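Local coordinates for protein V-type ATP synthase alpha chain (Nanoarchaeum equitans Kin4-M, PDB 5BN3) that forms the nucleotide-binding A subunit of an archaeal V-type ATP synthase, with a P-loop NTPase core that holds ADP, at residues E192-N197 with R362-N367. Numbering follows the deposited sequence.
Sequences EKLDYN and RVRTLN
Leu194 N donates to Arg362 O over 2.8 Å with an N-H...O angle of 171°, and Arg364 N reaches Glu192 O just as closely. These two bonds set an antiparallel register in which Glu192 and Arg364 form a hydrogen-bonded pair and Lys193 and Val363 a non-hydrogen-bonded one. Beyond Leu194 the direct pairing gives way to a water, which donates to Leu194 O and accepts from Arg362 N, both at 2.9 Å.

The side chain of Arg362 then takes over. With CG anti to the backbone N (chi1 -179°) and the chain bent at chi3, its guanidinium swings alongside the turning segment, where Arg362 NE donates to Asp195 O at 2.9 Å. That oxygen lies only 3° out of the guanidinium plane, so the bond helps fix the rotation of the group. Its two faces are occupied by different residues: Asn197 CB lies 3.4 Å above one, and Leu194 CD1 3.8 Å above the other, each nearer the margin of the group than its centre.

Leu194 thus wedges between two arginines, since the same CD1 also sits over a face of the Arg364 guanidinium, while its CG packs 3.6 Å from Arg364 N. Glu192 and Arg364 run side by side, but their charged ends do not meet, with OE2 and NE 5.4 Å apart.

In the fold, strand 192-193 is an edge addition to the mixed sheet of the nucleotide-binding domain: strand 361-364 lies between it and strand 370-379, to which Val363 bonds through Gly371, while Tyr196 packs edge-to-face on Phe429 of helix 427-437.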
loop_
_atom_site.group_PDB
_atom_site.type_symbol
_atom_site.label_atom_id
_atom_site.label_comp_id
_atom_site.label_asym_id
_atom_site.label_seq_id
_atom_site.Cartn_x
_atom_site.Cartn_y
_atom_site.Cartn_z
ATOM N N GLU A 192 -29.351 7.489 -36.331
ATOM C CA GLU A 192 -28.821 8.529 -35.449
ATOM C C GLU A 192 -29.206 8.327 -33.987
ATOM O O GLU A 192 -30.244 7.733 -33.677
ATOM C CB GLU A 192 -29.255 9.924 -35.921
ATOM C CG GLU A 192 -30.723 10.249 -35.682
ATOM C CD GLU A 192 -31.121 11.597 -36.260
ATOM O OE1 GLU A 192 -30.561 11.984 -37.308
ATOM O OE2 GLU A 192 -31.993 12.270 -35.668
ATOM N N LYS A 193 -28.356 8.821 -33.094
ATOM C CA LYS A 193 -28.644 8.813 -31.669
ATOM C C LYS A 193 -29.724 9.846 -31.387
ATOM O O LYS A 193 -29.681 10.957 -31.918
ATOM C CB LYS A 193 -27.381 9.157 -30.880
ATOM C CG LYS A 193 -26.147 8.386 -31.331
ATOM C CD LYS A 193 -24.872 8.938 -30.699
ATOM C CE LYS A 193 -23.627 8.276 -31.282
ATOM N NZ LYS A 193 -23.492 8.512 -32.748
ATOM N N LEU A 194 -30.701 9.479 -30.564
ATOM C CA LEU A 194 -31.780 10.396 -30.216
ATOM C C LEU A 194 -31.592 10.917 -28.797
ATOM O O LEU A 194 -30.856 10.327 -28.004
ATOM C CB LEU A 194 -33.141 9.707 -30.339
ATOM C CG LEU A 194 -33.579 9.228 -31.724
ATOM C CD1 LEU A 194 -34.969 8.602 -31.672
ATOM C CD2 LEU A 194 -33.548 10.376 -32.713
ATOM N N ASP A 195 -32.251 12.027 -28.482
ATOM C CA ASP A 195 -32.219 12.562 -27.130
ATOM C C ASP A 195 -33.009 11.661 -26.197
ATOM O O ASP A 195 -33.920 10.951 -26.632
ATOM C CB ASP A 195 -32.809 13.973 -27.095
ATOM C CG ASP A 195 -31.957 14.979 -27.842
ATOM O OD1 ASP A 195 -30.751 14.713 -28.034
ATOM O OD2 ASP A 195 -32.493 16.039 -28.230
ATOM N N TYR A 196 -32.657 11.685 -24.917
ATOM C CA TYR A 196 -33.468 11.014 -23.914
ATOM C C TYR A 196 -34.848 11.653 -23.909
ATOM O O TYR A 196 -35.013 12.802 -24.320
ATOM C CB TYR A 196 -32.810 11.098 -22.541
ATOM C CG TYR A 196 -31.546 10.282 -22.451
ATOM C CD1 TYR A 196 -31.487 9.006 -22.993
ATOM C CD2 TYR A 196 -30.408 10.790 -21.843
ATOM C CE1 TYR A 196 -30.333 8.253 -22.919
ATOM C CE2 TYR A 196 -29.249 10.044 -21.766
ATOM C CZ TYR A 196 -29.219 8.775 -22.308
ATOM O OH TYR A 196 -28.072 8.022 -22.238
ATOM N N ASN A 197 -35.835 10.905 -23.441
ATOM C CA ASN A 197 -37.221 11.222 -23.723
ATOM C C ASN A 197 -38.109 10.875 -22.544
ATOM O O ASN A 197 -39.029 11.612 -22.187
ATOM C CB ASN A 197 -37.642 10.390 -24.936
ATOM C CG ASN A 197 -39.051 10.676 -25.389
ATOM O OD1 ASN A 197 -39.596 11.748 -25.129
ATOM N ND2 ASN A 197 -39.649 9.719 -26.086
ATOM N N ARG A 362 -30.694 5.446 -27.005
ATOM C CA ARG A 362 -31.942 5.502 -27.748
ATOM C C ARG A 362 -31.620 5.989 -29.158
ATOM O O ARG A 362 -30.896 6.973 -29.328
ATOM C CB ARG A 362 -32.908 6.461 -27.051
ATOM C CG ARG A 362 -34.262 6.600 -27.715
ATOM C CD ARG A 362 -35.224 7.345 -26.806
ATOM N NE ARG A 362 -35.575 8.665 -27.320
ATOM C CZ ARG A 362 -36.591 8.897 -28.142
ATOM N NH1 ARG A 362 -37.354 7.895 -28.555
ATOM N NH2 ARG A 362 -36.840 10.130 -28.556
ATOM N N VAL A 363 -32.125 5.290 -30.171
ATOM C CA VAL A 363 -31.728 5.591 -31.545
ATOM C C VAL A 363 -32.893 5.642 -32.525
ATOM O O VAL A 363 -33.981 5.127 -32.255
ATOM C CB VAL A 363 -30.707 4.557 -32.088
ATOM C CG1 VAL A 363 -29.486 4.469 -31.193
ATOM C CG2 VAL A 363 -31.357 3.190 -32.224
ATOM N N ARG A 364 -32.649 6.282 -33.662
ATOM C CA ARG A 364 -33.495 6.122 -34.831
ATOM C C ARG A 364 -32.943 4.921 -35.593
ATOM O O ARG A 364 -31.790 4.936 -36.033
ATOM C CB ARG A 364 -33.432 7.369 -35.712
ATOM C CG ARG A 364 -34.416 7.364 -36.869
ATOM C CD ARG A 364 -35.844 7.505 -36.372
ATOM N NE ARG A 364 -36.053 8.776 -35.680
ATOM C CZ ARG A 364 -37.166 9.103 -35.029
ATOM N NH1 ARG A 364 -38.179 8.253 -34.974
ATOM N NH2 ARG A 364 -37.262 10.282 -34.429
ATOM N N THR A 365 -33.751 3.874 -35.726
ATOM C CA THR A 365 -33.312 2.641 -36.378
ATOM C C THR A 365 -33.152 2.816 -37.885
ATOM O O THR A 365 -33.564 3.830 -38.443
ATOM C CB THR A 365 -34.290 1.482 -36.108
ATOM O OG1 THR A 365 -35.550 1.761 -36.730
ATOM C CG2 THR A 365 -34.496 1.296 -34.617
ATOM N N LEU A 366 -32.556 1.820 -38.537
ATOM C CA LEU A 366 -32.378 1.847 -39.987
ATOM C C LEU A 366 -33.721 1.894 -40.713
ATOM O O LEU A 366 -33.811 2.413 -41.827
ATOM C CB LEU A 366 -31.557 0.641 -40.459
ATOM C CG LEU A 366 -30.070 0.629 -40.096
ATOM C CD1 LEU A 366 -29.345 -0.552 -40.730
ATOM C CD2 LEU A 366 -29.425 1.931 -40.523
ATOM N N ASN A 367 -34.760 1.361 -40.074
ATOM C CA ASN A 367 -36.108 1.374 -40.639
ATOM C C ASN A 367 -36.949 2.551 -40.138
ATOM O O ASN A 367 -38.178 2.519 -40.207
ATOM C CB ASN A 367 -36.825 0.042 -40.373
ATOM C CG ASN A 367 -36.863 -0.325 -38.898
ATOM O OD1 ASN A 367 -37.174 0.504 -38.043
ATOM N ND2 ASN A 367 -36.547 -1.579 -38.596
HETATM O O HOH W 1 -29.586 8.125 -26.585
#